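Side-chain contacts in putative ring-cleaving dioxygenase mhqO (Bacillus subtilis subsp. subtilis, PDB 3OAJ), which probably acts as an iron-dependent extradiol ring-cleaving dioxygenase that may contribute to the degradation of aromatic compounds: residues V39-P44 with R247-F252; G90-W95 with Q115-D120; E285-P290 with P295-I300. All coordinates share one frame; numbering follows the deposited sequence. Where two conformers were deposited one is given.

Contact 1 of 3, residues V39-P44 with R247-F252; sequences VNFDDP and RDRNYF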
loop_
_atom_site.group_PDB
_atom_site.type_symbol
_atom_site.label_atom_id
_atom_site.label_comp_id
_atom_site.label_asym_id
_atom_site.label_seq_id
_atom_site.Cartn_x
_atom_site.Cartn_y
_atom_site.Cartn_z
ATOM N N VAL A 39 4.876 -16.053 -1.710
ATOM C CA VAL A 39 5.807 -15.773 -2.792
ATOM C C VAL A 39 5.098 -15.005 -3.908
ATOM O O VAL A 39 3.865 -14.990 -3.973
ATOM C CB VAL A 39 6.461 -17.068 -3.348
ATOM C CG1 VAL A 39 7.307 -17.761 -2.276
ATOM C CG2 VAL A 39 5.418 -18.031 -3.920
ATOM N N ASN A 40 5.883 -14.367 -4.774
ATOM C CA ASN A 40 5.346 -13.711 -5.963
ATOM C C ASN A 40 4.742 -14.764 -6.887
ATOM O O ASN A 40 5.389 -15.760 -7.212
ATOM C CB ASN A 40 6.471 -12.948 -6.679
ATOM C CG ASN A 40 5.969 -12.070 -7.823
ATOM O OD1 ASN A 40 4.864 -12.257 -8.342
ATOM N ND2 ASN A 40 6.790 -11.102 -8.220
ATOM N N PHE A 41 3.497 -14.546 -7.300
ATOM C CA PHE A 41 2.840 -15.455 -8.232
ATOM C C PHE A 41 3.629 -15.655 -9.512
ATOM O O PHE A 41 3.648 -16.757 -10.055
ATOM C CB PHE A 41 1.445 -14.954 -8.582
ATOM C CG PHE A 41 0.379 -15.513 -7.712
ATOM C CD1 PHE A 41 0.063 -14.904 -6.504
ATOM C CD2 PHE A 41 -0.307 -16.661 -8.089
ATOM C CE1 PHE A 41 -0.933 -15.419 -5.691
ATOM C CE2 PHE A 41 -1.301 -17.186 -7.279
ATOM C CZ PHE A 41 -1.611 -16.566 -6.071
ATOM N N ASP A 42 4.261 -14.583 -9.986
ATOM C CA ASP A 42 5.063 -14.607 -11.214
ATOM C C ASP A 42 6.450 -15.208 -11.001
ATOM O O ASP A 42 6.947 -15.953 -11.850
ATOM C CB ASP A 42 5.194 -13.196 -11.798
ATOM C CG ASP A 42 3.861 -12.622 -12.248
ATOM O OD1 ASP A 42 3.742 -11.378 -12.292
ATOM O OD2 ASP A 42 2.934 -13.408 -12.558
ATOM N N ASP A 43 7.075 -14.868 -9.873
ATOM C CA ASP A 43 8.398 -15.383 -9.532
ATOM C C ASP A 43 8.378 -16.060 -8.161
ATOM O O ASP A 43 8.506 -15.393 -7.131
ATOM C CB ASP A 43 9.456 -14.272 -9.588
ATOM C CG ASP A 43 10.863 -14.781 -9.296
ATOM O OD1 ASP A 43 11.719 -13.959 -8.912
ATOM O OD2 ASP A 43 11.118 -15.999 -9.441
ATOM N N PRO A 44 8.219 -17.394 -8.151
ATOM C CA PRO A 44 8.148 -18.249 -6.956
ATOM C C PRO A 44 9.374 -18.192 -6.043
ATOM O O PRO A 44 9.293 -18.611 -4.889
ATOM C CB PRO A 44 8.022 -19.658 -7.546
ATOM C CG PRO A 44 7.462 -19.454 -8.898
ATOM C CD PRO A 44 8.017 -18.169 -9.390
ATOM N N ARG A 247 -7.510 -12.256 -11.856
ATOM C CA ARG A 247 -6.499 -13.163 -11.349
ATOM C C ARG A 247 -6.753 -13.451 -9.885
ATOM O O ARG A 247 -6.898 -12.531 -9.082
ATOM C CB ARG A 247 -5.109 -12.555 -11.562
ATOM C CG ARG A 247 -4.744 -12.500 -13.047
ATOM C CD ARG A 247 -3.551 -11.625 -13.352
ATOM N NE ARG A 247 -3.377 -11.548 -14.802
ATOM C CZ ARG A 247 -2.649 -10.633 -15.434
ATOM N NH1 ARG A 247 -2.002 -9.697 -14.753
ATOM N NH2 ARG A 247 -2.576 -10.657 -16.754
ATOM N N ASP A 248 -6.805 -14.735 -9.544
ATOM C CA ASP A 248 -6.982 -15.174 -8.156
ATOM C C ASP A 248 -5.653 -15.072 -7.387
ATOM O O ASP A 248 -4.705 -15.822 -7.664
ATOM C CB ASP A 248 -7.519 -16.613 -8.183
ATOM C CG ASP A 248 -7.704 -17.215 -6.800
ATOM O OD1 ASP A 248 -7.360 -16.580 -5.779
ATOM O OD2 ASP A 248 -8.207 -18.360 -6.746
ATOM N N ARG A 249 -5.568 -14.125 -6.451
ATOM C CA ARG A 249 -4.354 -13.944 -5.631
ATOM C C ARG A 249 -4.481 -14.558 -4.246
ATOM O O ARG A 249 -3.704 -14.233 -3.338
ATOM C CB ARG A 249 -3.975 -12.458 -5.524
ATOM C CG ARG A 249 -3.857 -11.715 -6.864
ATOM C CD ARG A 249 -2.842 -12.367 -7.789
ATOM N NE ARG A 249 -2.249 -11.429 -8.737
ATOM C CZ ARG A 249 -1.461 -11.773 -9.760
ATOM N NH1 ARG A 249 -1.188 -13.051 -10.011
ATOM N NH2 ARG A 249 -0.960 -10.836 -10.557
ATOM N N ASN A 250 -5.466 -15.447 -4.095
ATOM C CA ASN A 250 -5.702 -16.220 -2.867
ATOM C C ASN A 250 -6.386 -15.400 -1.784
ATOM O O ASN A 250 -7.407 -15.815 -1.256
ATOM C CB ASN A 250 -4.398 -16.864 -2.339
ATOM C CG ASN A 250 -4.644 -18.020 -1.370
ATOM O OD1 ASN A 250 -5.775 -18.319 -0.994
ATOM N ND2 ASN A 250 -3.566 -18.680 -0.970
ATOM N N TYR A 251 -5.838 -14.232 -1.460
ATOM C CA TYR A 251 -6.381 -13.410 -0.356
ATOM C C TYR A 251 -7.325 -12.332 -0.879
ATOM O O TYR A 251 -7.937 -11.598 -0.109
ATOM C CB TYR A 251 -5.221 -12.857 0.485
ATOM C CG TYR A 251 -4.252 -13.985 0.751
ATOM C CD1 TYR A 251 -3.008 -14.051 0.111
ATOM C CD2 TYR A 251 -4.635 -15.061 1.551
ATOM C CE1 TYR A 251 -2.159 -15.148 0.307
ATOM C CE2 TYR A 251 -3.795 -16.153 1.744
ATOM C CZ TYR A 251 -2.563 -16.186 1.118
ATOM O OH TYR A 251 -1.750 -17.270 1.332
ATOM N N PHE A 252 -7.432 -12.267 -2.201
ATOM C CA PHE A 252 -8.327 -11.354 -2.943
ATOM C C PHE A 252 -8.188 -11.736 -4.414
ATOM O O PHE A 252 -7.219 -12.397 -4.784
ATOM C CB PHE A 252 -7.945 -9.866 -2.732
ATOM C CG PHE A 252 -6.494 -9.565 -2.987
ATOM C CD1 PHE A 252 -6.042 -9.233 -4.263
ATOM C CD2 PHE A 252 -5.563 -9.640 -1.945
ATOM C CE1 PHE A 252 -4.699 -8.952 -4.503
ATOM C CE2 PHE A 252 -4.208 -9.373 -2.195
ATOM C CZ PHE A 252 -3.768 -9.058 -3.470
#

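Contact 2 of 3, residues G90-W95 with Q115-D120; sequences GAMAFW and QYVEFD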
loop_
_atom_site.group_PDB
_atom_site.type_symbol
_atom_site.label_atom_id
_atom_site.label_comp_id
_atom_site.label_asym_id
_atom_site.label_seq_id
_atom_site.Cartn_x
_atom_site.Cartn_y
_atom_site.Cartn_z
ATOM N N GLY A 90 -3.413 13.293 18.223
ATOM C CA GLY A 90 -2.471 13.450 19.321
ATOM C C GLY A 90 -1.258 12.550 19.288
ATOM O O GLY A 90 -0.371 12.693 20.116
ATOM N N ALA A 91 -1.191 11.636 18.324
ATOM C CA ALA A 91 -0.093 10.667 18.307
ATOM C C ALA A 91 1.164 11.130 17.551
ATOM O O ALA A 91 2.169 10.424 17.555
ATOM C CB ALA A 91 -0.577 9.334 17.748
ATOM N N MET A 92 1.134 12.308 16.927
ATOM C CA MET A 92 2.270 12.761 16.127
ATOM C C MET A 92 3.596 12.711 16.894
ATOM O O MET A 92 4.595 12.219 16.360
ATOM C CB MET A 92 2.018 14.156 15.547
ATOM C CG MET A 92 2.998 14.549 14.461
ATOM S SD MET A 92 2.987 13.349 13.117
ATOM C CE MET A 92 1.631 13.973 12.121
ATOM N N ALA A 93 3.599 13.210 18.139
ATOM C CA ALA A 93 4.815 13.235 18.961
ATOM C C ALA A 93 5.351 11.854 19.286
ATOM O O ALA A 93 6.562 11.695 19.468
ATOM C CB ALA A 93 4.602 14.037 20.248
ATOM N N PHE A 94 4.466 10.872 19.400
ATOM C CA PHE A 94 4.926 9.512 19.636
ATOM C C PHE A 94 5.811 9.107 18.460
ATOM O O PHE A 94 6.906 8.589 18.660
ATOM C CB PHE A 94 3.760 8.532 19.784
ATOM C CG PHE A 94 4.200 7.094 19.806
ATOM C CD1 PHE A 94 4.618 6.506 20.994
ATOM C CD2 PHE A 94 4.241 6.330 18.636
ATOM C CE1 PHE A 94 5.036 5.187 21.034
ATOM C CE2 PHE A 94 4.676 4.997 18.677
ATOM C CZ PHE A 94 5.079 4.425 19.872
ATOM N N TRP A 95 5.321 9.362 17.246
ATOM C CA TRP A 95 6.024 8.964 16.032
ATOM C C TRP A 95 7.286 9.754 15.777
ATOM O O TRP A 95 8.303 9.177 15.366
ATOM C CB TRP A 95 5.051 9.001 14.852
ATOM C CG TRP A 95 4.085 7.887 15.021
ATOM C CD1 TRP A 95 2.786 7.963 15.474
ATOM C CD2 TRP A 95 4.365 6.492 14.848
ATOM N NE1 TRP A 95 2.247 6.706 15.566
ATOM C CE2 TRP A 95 3.193 5.782 15.205
ATOM C CE3 TRP A 95 5.506 5.768 14.448
ATOM C CZ2 TRP A 95 3.115 4.379 15.142
ATOM C CZ3 TRP A 95 5.430 4.382 14.395
ATOM C CH2 TRP A 95 4.240 3.704 14.725
ATOM N N GLN A 115 -1.023 18.685 9.323
ATOM C CA GLN A 115 0.413 18.547 9.495
ATOM C C GLN A 115 0.872 17.112 9.232
ATOM O O GLN A 115 0.243 16.145 9.678
ATOM C CB GLN A 115 0.842 19.013 10.891
ATOM C CG GLN A 115 0.783 20.549 11.075
ATOM C CD GLN A 115 1.163 21.013 12.489
ATOM O OE1 GLN A 115 1.495 20.200 13.364
ATOM N NE2 GLN A 115 1.101 22.325 12.719
ATOM N N TYR A 116 1.956 16.992 8.465
ATOM C CA TYR A 116 2.509 15.690 8.071
ATOM C C TYR A 116 3.940 15.543 8.526
ATOM O O TYR A 116 4.707 16.505 8.482
ATOM C CB TYR A 116 2.479 15.512 6.554
ATOM C CG TYR A 116 1.091 15.426 5.975
ATOM C CD1 TYR A 116 0.351 16.584 5.717
ATOM C CD2 TYR A 116 0.509 14.188 5.693
ATOM C CE1 TYR A 116 -0.922 16.512 5.186
ATOM C CE2 TYR A 116 -0.786 14.102 5.168
ATOM C CZ TYR A 116 -1.487 15.272 4.925
ATOM O OH TYR A 116 -2.766 15.198 4.408
ATOM N N VAL A 117 4.293 14.339 8.958
ATOM C CA VAL A 117 5.683 13.961 9.171
ATOM C C VAL A 117 6.113 13.170 7.935
ATOM O O VAL A 117 5.501 12.137 7.613
ATOM C CB VAL A 117 5.841 13.096 10.447
ATOM C CG1 VAL A 117 7.283 12.593 10.617
ATOM C CG2 VAL A 117 5.425 13.896 11.673
ATOM N N GLU A 118 7.143 13.658 7.246
ATOM C CA GLU A 118 7.673 13.026 6.035
ATOM C C GLU A 118 8.958 12.305 6.369
ATOM O O GLU A 118 9.824 12.863 7.017
ATOM C CB GLU A 118 7.950 14.074 4.948
ATOM C CG GLU A 118 6.763 14.978 4.621
ATOM C CD GLU A 118 5.691 14.264 3.834
ATOM O OE1 GLU A 118 6.016 13.456 2.926
ATOM O OE2 GLU A 118 4.510 14.508 4.138
ATOM N N PHE A 119 9.096 11.079 5.876
ATOM C CA PHE A 119 10.315 10.297 6.064
ATOM C C PHE A 119 10.395 9.199 5.006
ATOM O O PHE A 119 9.385 8.859 4.379
ATOM C CB PHE A 119 10.368 9.691 7.473
ATOM C CG PHE A 119 9.174 8.824 7.815
ATOM C CD1 PHE A 119 7.938 9.391 8.132
ATOM C CD2 PHE A 119 9.296 7.435 7.829
ATOM C CE1 PHE A 119 6.829 8.600 8.469
ATOM C CE2 PHE A 119 8.204 6.634 8.160
ATOM C CZ PHE A 119 6.961 7.212 8.487
ATOM N N ASP A 120 11.590 8.647 4.819
ATOM C CA ASP A 120 11.763 7.523 3.911
ATOM C C ASP A 120 11.921 6.219 4.673
ATOM O O ASP A 120 12.424 6.201 5.801
ATOM C CB ASP A 120 13.005 7.720 3.022
ATOM C CG ASP A 120 12.807 8.750 1.917
ATOM O OD1 ASP A 120 11.675 9.268 1.745
ATOM O OD2 ASP A 120 13.793 9.027 1.189
#

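Contact 3 of 3, residues E285-P290 with P295-I300; sequences EKLMLP and PHRTQI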
loop_
_atom_site.group_PDB
_atom_site.type_symbol
_atom_site.label_atom_id
_atom_site.label_comp_id
_atom_site.label_asym_id
_atom_site.label_seq_id
_atom_site.Cartn_x
_atom_site.Cartn_y
_atom_site.Cartn_z
ATOM N N GLU A 285 2.633 -16.322 10.006
ATOM C CA GLU A 285 3.659 -17.115 10.706
ATOM C C GLU A 285 4.342 -18.167 9.841
ATOM O O GLU A 285 5.502 -18.511 10.080
ATOM C CB GLU A 285 3.082 -17.758 11.970
ATOM C CG GLU A 285 2.931 -16.763 13.111
ATOM C CD GLU A 285 2.158 -17.310 14.295
ATOM O OE1 GLU A 285 1.951 -18.542 14.376
ATOM O OE2 GLU A 285 1.762 -16.493 15.152
ATOM N N LYS A 286 3.626 -18.663 8.839
ATOM C CA LYS A 286 4.146 -19.719 7.974
ATOM C C LYS A 286 4.226 -19.264 6.528
ATOM O O LYS A 286 3.433 -18.426 6.083
ATOM C CB LYS A 286 3.264 -20.961 8.057
ATOM C CG LYS A 286 3.302 -21.674 9.397
ATOM C CD LYS A 286 2.417 -22.904 9.360
ATOM C CE LYS A 286 0.963 -22.501 9.204
ATOM N NZ LYS A 286 0.130 -23.541 8.546
ATOM N N LEU A 287 5.176 -19.823 5.780
ATOM C CA LEU A 287 5.244 -19.560 4.348
ATOM C C LEU A 287 4.085 -20.254 3.631
ATOM O O LEU A 287 4.037 -21.489 3.530
ATOM C CB LEU A 287 6.585 -20.005 3.751
ATOM C CG LEU A 287 6.731 -19.726 2.246
ATOM C CD1 LEU A 287 6.927 -18.233 1.926
ATOM C CD2 LEU A 287 7.827 -20.584 1.615
ATOM N N MET A 288 3.144 -19.450 3.148
ATOM C CA MET A 288 2.013 -19.968 2.393
ATOM C C MET A 288 2.338 -19.921 0.909
ATOM O O MET A 288 2.962 -18.968 0.437
ATOM C CB MET A 288 0.750 -19.160 2.697
ATOM C CG MET A 288 0.460 -18.998 4.190
ATOM S SD MET A 288 0.527 -20.550 5.131
ATOM C CE MET A 288 -0.893 -21.370 4.424
ATOM N N LEU A 289 1.931 -20.951 0.173
ATOM C CA LEU A 289 2.236 -21.012 -1.264
ATOM C C LEU A 289 1.001 -21.106 -2.136
ATOM O O LEU A 289 0.061 -21.808 -1.762
ATOM C CB LEU A 289 3.133 -22.214 -1.564
ATOM C CG LEU A 289 4.557 -22.190 -1.012
ATOM C CD1 LEU A 289 5.281 -23.486 -1.344
ATOM C CD2 LEU A 289 5.366 -20.991 -1.515
ATOM N N PRO A 290 0.999 -20.403 -3.295
ATOM C CA PRO A 290 -0.011 -20.708 -4.306
ATOM C C PRO A 290 0.062 -22.221 -4.552
ATOM O O PRO A 290 1.162 -22.767 -4.690
ATOM C CB PRO A 290 0.447 -19.892 -5.517
ATOM C CG PRO A 290 1.223 -18.732 -4.942
ATOM C CD PRO A 290 1.892 -19.302 -3.713
ATOM N N PRO A 295 4.041 -28.490 -5.047
ATOM C CA PRO A 295 4.982 -29.541 -5.469
ATOM C C PRO A 295 6.441 -29.078 -5.619
ATOM O O PRO A 295 7.318 -29.901 -5.896
ATOM C CB PRO A 295 4.433 -29.982 -6.833
ATOM C CG PRO A 295 3.003 -29.557 -6.827
ATOM C CD PRO A 295 3.003 -28.271 -6.073
ATOM N N HIS A 296 6.705 -27.789 -5.446
ATOM C CA HIS A 296 8.085 -27.302 -5.490
ATOM C C HIS A 296 8.505 -26.644 -4.171
ATOM O O HIS A 296 9.472 -25.879 -4.145
ATOM C CB HIS A 296 8.286 -26.339 -6.673
ATOM C CG HIS A 296 7.848 -26.895 -7.996
ATOM N ND1 HIS A 296 8.357 -28.067 -8.517
ATOM C CD2 HIS A 296 6.958 -26.433 -8.906
ATOM C CE1 HIS A 296 7.793 -28.305 -9.690
ATOM N NE2 HIS A 296 6.942 -27.327 -9.951
ATOM N N ARG A 297 7.798 -26.952 -3.079
ATOM C CA ARG A 297 8.053 -26.283 -1.798
ATOM C C ARG A 297 9.541 -26.354 -1.421
ATOM O O ARG A 297 10.097 -25.360 -0.950
ATOM C CB ARG A 297 7.147 -26.820 -0.670
ATOM C CG ARG A 297 7.261 -26.062 0.673
ATOM C CD ARG A 297 6.181 -26.438 1.694
ATOM N NE ARG A 297 4.896 -25.749 1.484
ATOM C CZ ARG A 297 4.537 -24.590 2.044
ATOM N NH1 ARG A 297 3.342 -24.071 1.776
ATOM N NH2 ARG A 297 5.362 -23.933 2.854
ATOM N N THR A 298 10.184 -27.502 -1.666
ATOM C CA THR A 298 11.617 -27.675 -1.355
ATOM C C THR A 298 12.526 -26.742 -2.162
ATOM O O THR A 298 13.378 -26.075 -1.593
ATOM C CB THR A 298 12.082 -29.138 -1.526
ATOM O OG1 THR A 298 11.185 -30.001 -0.824
ATOM C CG2 THR A 298 13.485 -29.334 -0.957
ATOM N N GLN A 299 12.336 -26.710 -3.481
ATOM C CA GLN A 299 13.030 -25.768 -4.369
ATOM C C GLN A 299 12.841 -24.329 -3.906
ATOM O O GLN A 299 13.783 -23.527 -3.889
ATOM C CB GLN A 299 12.486 -25.903 -5.800
ATOM C CG GLN A 299 13.351 -26.691 -6.791
ATOM C CD GLN A 299 13.922 -27.974 -6.219
ATOM O OE1 GLN A 299 14.791 -27.940 -5.352
ATOM N NE2 GLN A 299 13.461 -29.111 -6.725
ATOM N N ILE A 300 11.606 -24.019 -3.522
ATOM C CA ILE A 300 11.205 -22.667 -3.171
ATOM C C ILE A 300 11.815 -22.208 -1.849
ATOM O O ILE A 300 12.452 -21.148 -1.789
ATOM C CB ILE A 300 9.668 -22.546 -3.164
ATOM C CG1 ILE A 300 9.143 -22.708 -4.593
ATOM C CG2 ILE A 300 9.222 -21.217 -2.560
ATOM C CD1 ILE A 300 7.727 -23.201 -4.671
#

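Contact 1 of 3, residues V39-P44 with R247-F252
Torsions on both sides bring Phe-41 against Arg-249: the phenyl group sits at an unusual chi1 of -93°, while the arginine has CG anti to its carbonyl carbon and then bends at chi2 (-57°). The bend lays CD over one face of the Phe-41 ring, toward its rim and 4.0 Å above the plane, and carries the chain across the phenylalanine at a slant, with Arg-249 NH1 3.5 Å from Phe-41 CB. Ring and guanidinium planes are inclined by 38°, too much for a parallel stack. Farther out on the ring, Phe-41 CZ packs 3.6 Å from Asp-248 O. A phenylalanine suits this place because it covers both the aliphatic part of the arginine and the backbone beside it.

Each segment is shaped by an Asx turn. Asn-40 OD1 accepts from Asp-42 N, and Asp-248 OD1 accepts from Asn-250 N at 2.8 Å. Asn-250, a residue type that tolerates positive phi, then turns the chain. The hydrogen bonds of Arg-249 go outside the two segments, NE being bonded to Tyr-256 OH.

The arginine side chain lies about 4 Å from a bound sulfate and about 7 Å from the zinc ion held by His-11, His-218 and Glu-266. The arrangement probably borders the metal pocket, where Fe(2+) is the predicted cofactor, consistent with the vicinal oxygen chelate fold of extradiol dioxygenases.

Contact 2 of 3, residues G90-W95 with Q115-D120
The flat groups flank the meeting of Met-92 with Val-117 and Gln-115 instead of carrying it. On the helix, Phe-94 turns its edge to Trp-95: Phe-94 CD2 stands 3.6 Å above one face of the indole, toward its rim, while Trp-95 CD1 lies in the plane of the phenyl ring. On the strand, the Tyr-116 ring points away from the helix, makes a cation-pi contact with Arg-111, and has its hydroxyl bonded to Arg-188.

The contact itself is thioether against isopropyl. In the conformer described, one of two modelled, Met-92 has CG anti to its backbone N (chi1 -167°) and bends at both following torsions, so its chain runs past Val-117 in the opposite direction. There Met-92 CG and Val-117 CG2 are 3.8 Å apart, and the methyl carbon Met-92 CE reaches 3.6 Å from Gln-115 O; the still closer approach of the sulfur to the valine is doubtful. A long, flexible methionine suits the distance to be spanned between helix and strand, where the nearest CA atoms, those of Met-92 and Val-117, are 7.8 Å apart; the branched valine is at home in an extended strand.

Glu-131 holds the start of the helix by accepting from Gly-90 N and Met-92 N. Helix 92-101 packed on strand 114-120 is the helix-on-sheet layer of the beta-alpha-beta-beta-beta module, the repeated unit of the vicinal oxygen chelate fold.

Contact 3 of 3, residues E285-P290 with P295-I300
Arg-297 grips the backbone of the other segment end-on, both terminal nitrogens giving a hydrogen bond to Leu-287 O. The bond from Arg-297 NH2 to Leu-287 O is 2.9 Å long and fairly straight (158°); that from Arg-297 NH1 to the same oxygen is 3.2 Å and more bent (138°). Leu-287 O lies almost in the guanidinium plane, and both donors approach from one face of the carbonyl. Two of the nitrogens have further partners: NE forms a salt bridge with Glu-294, and NH2 forms one with Glu-301. The two carboxylates probably fix the rotation of the guanidinium and balance its charge. The flat, multi-donor group of arginine suits this place, meeting Leu-287 O in its plane while serving both acids.

Leu-289 CD1 packs on one guanidinium face, 3.5 Å above the plane. Leu-289 CD2 and Ile-300 CG2 meet tip to tip at 4.0 Å, branched apolar groups that pack together beside the arginine.

The 285-290 loop also lies along edge strand 33-39: Met-288 pairs with Gln-37 through the backbone, its O accepts from Thr-38 OG1, and Leu-289 touches Val-39. The loop thus meets both that strand and helix 297-303.

How the contacts relate
Contacts 1 and 3 are neighbours, with centres 12 Å apart. Pro-290 of contact 3 packs on Phe-41, with Phe-41 CE2 3.7 Å from Pro-290 CB, and Met-288 lies against Tyr-251 in the other segment of contact 1, where Tyr-251 OH is 3.4 Å from Met-288 CB. Contact 1 brings together the chain just beyond strand 33-39 and that at strand 247-248, the two outermost strands of one mixed sheet, beside the zinc site. Contact 2 belongs to the other sheet, on the opposite side of the molecule: its centre is about 33 Å from that of contact 1 and 38 Å from that of contact 3. Contacts 2 and 3 both lie away from the metal.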